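Local coordinates for 1,4-dihydroxy-2-naphthoyl-CoA hydrolase (Synechocystis sp., PDB 4K00), which hydrolyses 1,4-dihydroxy-2-naphthoyl-CoA to 1,4-dihydroxy-2-naphthoate and CoA, a step in the biosynthesis of phylloquinone (vitamin K1), at residues A[29-40]-A[77-85]. Sequence-based numbering, arbitrary orientation.
Sequences FLQMCHEAYESW and RLLVNLTIT
I84 plants its CD1 methyl over one face of the W40 indole: CD1 lies 3.5 Å from the centroid of the five-membered ring, 17° off the normal, a CH-pi contact whose shortest approach is I84 CD1 to W40 CE2 at 3.4 Å. The indole reaches this spot because W40 CG stands anti to the backbone N (chi1 169°). One turn back along the helix, the low bump of A36 lets the backbones come close; its CB rests 3.7 Å from V80 CG1, while the other branch of V80, CG2, points toward M32. Between these two turns L82 sets CD2 into the hollow formed by the carbonyl of A36, the CA of Y37 and the CB of W40, 3.7 Å from the last. This is the core of the hotdog fold, in which the long helix 26-43 lies across the antiparallel sheet; the axes of 29-40 and 77-85 cross at 60°. At the far end of the contact, L78 CD1 settles into the notch where the sulfur of M32 (SD to CD1 3.9 Å) and the ring of F29 meet, with F29 CE1 4.2 Å away. Helix 129-136 adds I135, which touches both W40 and I84. With only an alanine at W40, the I84 methyl would probably lose the face it rests on, and a gap would open beside A134 and I135.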
# COMPACT_ATOMS: atom_id res chain seq x y z
N PHE A 29 -0.81 1.47 10.67
CA PHE A 29 -0.08 1.74 11.91
C PHE A 29 1.25 0.98 11.94
O PHE A 29 2.28 1.52 12.37
CB PHE A 29 -0.92 1.37 13.14
CG PHE A 29 -2.02 2.36 13.45
CD1 PHE A 29 -1.74 3.64 13.88
CD2 PHE A 29 -3.35 1.97 13.38
CE1 PHE A 29 -2.75 4.53 14.21
CE2 PHE A 29 -4.37 2.85 13.70
CZ PHE A 29 -4.07 4.14 14.12
N LEU A 30 1.24 -0.29 11.51
CA LEU A 30 2.47 -1.07 11.44
C LEU A 30 3.44 -0.50 10.43
O LEU A 30 4.65 -0.53 10.66
CB LEU A 30 2.19 -2.54 11.08
CG LEU A 30 2.07 -3.52 12.23
CD1 LEU A 30 1.79 -4.92 11.71
CD2 LEU A 30 3.32 -3.50 13.12
N GLN A 31 2.92 -0.00 9.30
CA GLN A 31 3.75 0.70 8.31
C GLN A 31 4.44 1.90 8.96
O GLN A 31 5.64 2.13 8.75
CB GLN A 31 2.90 1.11 7.09
CG GLN A 31 3.60 1.95 6.03
CD GLN A 31 4.92 1.37 5.62
OE1 GLN A 31 5.09 0.14 5.56
NE2 GLN A 31 5.89 2.24 5.33
N MET A 32 3.70 2.65 9.78
CA MET A 32 4.26 3.84 10.42
C MET A 32 5.37 3.46 11.40
O MET A 32 6.34 4.19 11.56
CB MET A 32 3.17 4.60 11.17
CG MET A 32 2.09 5.23 10.29
SD MET A 32 0.73 5.86 11.29
CE MET A 32 -0.47 6.19 10.01
N CYS A 33 5.22 2.30 12.02
CA CYS A 33 6.28 1.75 12.89
C CYS A 33 7.55 1.48 12.11
O CYS A 33 8.64 1.89 12.52
CB CYS A 33 5.80 0.48 13.58
SG CYS A 33 4.57 0.77 14.86
N HIS A 34 7.44 0.81 10.97
CA HIS A 34 8.61 0.52 10.16
C HIS A 34 9.26 1.81 9.67
O HIS A 34 10.48 1.92 9.64
CB HIS A 34 8.26 -0.43 9.00
CG HIS A 34 9.45 -1.14 8.43
ND1 HIS A 34 10.34 -0.54 7.57
CD2 HIS A 34 9.92 -2.40 8.62
CE1 HIS A 34 11.29 -1.39 7.24
NE2 HIS A 34 11.06 -2.53 7.86
N GLU A 35 8.44 2.81 9.32
CA GLU A 35 8.96 4.13 8.95
C GLU A 35 9.77 4.78 10.08
O GLU A 35 10.81 5.38 9.84
CB GLU A 35 7.82 5.06 8.55
CG GLU A 35 7.10 4.64 7.28
CD GLU A 35 5.85 5.47 7.01
OE1 GLU A 35 5.70 6.57 7.61
OE2 GLU A 35 5.02 5.03 6.19
N ALA A 36 9.28 4.65 11.31
CA ALA A 36 10.00 5.19 12.47
C ALA A 36 11.35 4.53 12.59
O ALA A 36 12.37 5.19 12.81
CB ALA A 36 9.20 4.95 13.75
N TYR A 37 11.35 3.21 12.42
CA TYR A 37 12.57 2.42 12.39
C TYR A 37 13.50 2.95 11.29
O TYR A 37 14.67 3.21 11.54
CB TYR A 37 12.21 0.94 12.21
CG TYR A 37 13.32 0.03 11.72
CD1 TYR A 37 14.50 -0.13 12.42
CD2 TYR A 37 13.16 -0.70 10.54
CE1 TYR A 37 15.50 -0.97 11.96
CE2 TYR A 37 14.14 -1.55 10.07
CZ TYR A 37 15.31 -1.68 10.79
OH TYR A 37 16.30 -2.52 10.31
N GLU A 38 12.96 3.16 10.09
CA GLU A 38 13.75 3.66 8.98
C GLU A 38 14.26 5.06 9.21
O GLU A 38 15.37 5.39 8.78
CB GLU A 38 12.96 3.58 7.66
CG GLU A 38 12.80 2.15 7.16
CD GLU A 38 11.91 2.07 5.94
OE1 GLU A 38 10.71 1.82 6.11
OE2 GLU A 38 12.44 2.26 4.82
N SER A 39 13.46 5.90 9.87
CA SER A 39 13.88 7.27 10.14
C SER A 39 14.99 7.27 11.19
O SER A 39 15.93 8.06 11.12
CB SER A 39 12.71 8.13 10.62
OG SER A 39 11.67 8.17 9.65
N TRP A 40 14.88 6.37 12.15
CA TRP A 40 15.93 6.24 13.14
C TRP A 40 17.24 5.81 12.46
O TRP A 40 18.29 6.39 12.71
CB TRP A 40 15.51 5.25 14.24
CG TRP A 40 16.62 4.88 15.14
CD1 TRP A 40 17.15 5.63 16.14
CD2 TRP A 40 17.36 3.66 15.10
NE1 TRP A 40 18.17 4.94 16.75
CE2 TRP A 40 18.33 3.73 16.13
CE3 TRP A 40 17.29 2.51 14.32
CZ2 TRP A 40 19.23 2.70 16.38
CZ3 TRP A 40 18.19 1.48 14.57
CH2 TRP A 40 19.14 1.59 15.59
N ARG A 77 -2.11 14.33 13.42
CA ARG A 77 -0.67 14.29 13.55
C ARG A 77 -0.29 13.37 14.71
O ARG A 77 -0.73 13.57 15.84
CB ARG A 77 -0.12 15.69 13.78
CG ARG A 77 1.39 15.78 13.63
CD ARG A 77 1.86 17.22 13.54
NE ARG A 77 1.38 18.02 14.66
CZ ARG A 77 1.99 18.08 15.84
NH1 ARG A 77 3.11 17.39 16.05
NH2 ARG A 77 1.48 18.83 16.82
N LEU A 78 0.51 12.36 14.40
CA LEU A 78 0.82 11.29 15.35
C LEU A 78 2.30 11.32 15.70
O LEU A 78 3.12 11.83 14.93
CB LEU A 78 0.47 9.93 14.75
CG LEU A 78 -0.93 9.77 14.16
CD1 LEU A 78 -1.11 8.34 13.70
CD2 LEU A 78 -2.01 10.16 15.16
N LEU A 79 2.64 10.79 16.87
CA LEU A 79 4.02 10.51 17.24
C LEU A 79 4.19 9.00 17.36
O LEU A 79 3.38 8.32 17.98
CB LEU A 79 4.35 11.18 18.57
CG LEU A 79 4.18 12.70 18.61
CD1 LEU A 79 4.42 13.24 20.01
CD2 LEU A 79 5.12 13.36 17.61
N VAL A 80 5.25 8.49 16.75
CA VAL A 80 5.66 7.10 16.97
C VAL A 80 6.95 7.10 17.76
O VAL A 80 7.99 7.54 17.26
CB VAL A 80 5.92 6.35 15.66
CG1 VAL A 80 6.21 4.88 15.96
CG2 VAL A 80 4.75 6.50 14.70
N ASN A 81 6.87 6.63 19.00
CA ASN A 81 8.03 6.59 19.86
C ASN A 81 8.62 5.21 19.87
O ASN A 81 7.93 4.24 20.14
CB ASN A 81 7.67 7.02 21.28
CG ASN A 81 7.72 8.52 21.45
OD1 ASN A 81 8.80 9.12 21.44
ND2 ASN A 81 6.56 9.13 21.58
N LEU A 82 9.91 5.16 19.59
CA LEU A 82 10.60 3.92 19.29
C LEU A 82 11.72 3.74 20.31
O LEU A 82 12.46 4.68 20.60
CB LEU A 82 11.17 3.97 17.86
CG LEU A 82 12.32 3.01 17.53
CD1 LEU A 82 11.82 1.58 17.48
CD2 LEU A 82 12.97 3.40 16.21
N THR A 83 11.81 2.54 20.86
CA THR A 83 13.00 2.08 21.56
C THR A 83 13.59 0.83 20.91
O THR A 83 12.85 -0.10 20.56
CB THR A 83 12.66 1.77 23.02
OG1 THR A 83 12.18 2.96 23.65
CG2 THR A 83 13.89 1.27 23.76
N ILE A 84 14.91 0.81 20.73
CA ILE A 84 15.59 -0.35 20.13
C ILE A 84 16.55 -1.01 21.11
O ILE A 84 17.32 -0.32 21.80
CB ILE A 84 16.41 0.01 18.86
CG1 ILE A 84 15.66 1.00 17.99
CG2 ILE A 84 16.75 -1.25 18.07
CD1 ILE A 84 16.04 2.44 18.26
N THR A 85 16.51 -2.33 21.15
CA THR A 85 17.23 -3.15 22.12
C THR A 85 17.91 -4.28 21.33
O THR A 85 17.34 -4.79 20.37
CB THR A 85 16.21 -3.80 23.10
OG1 THR A 85 15.66 -2.79 23.95
CG2 THR A 85 16.87 -4.87 23.97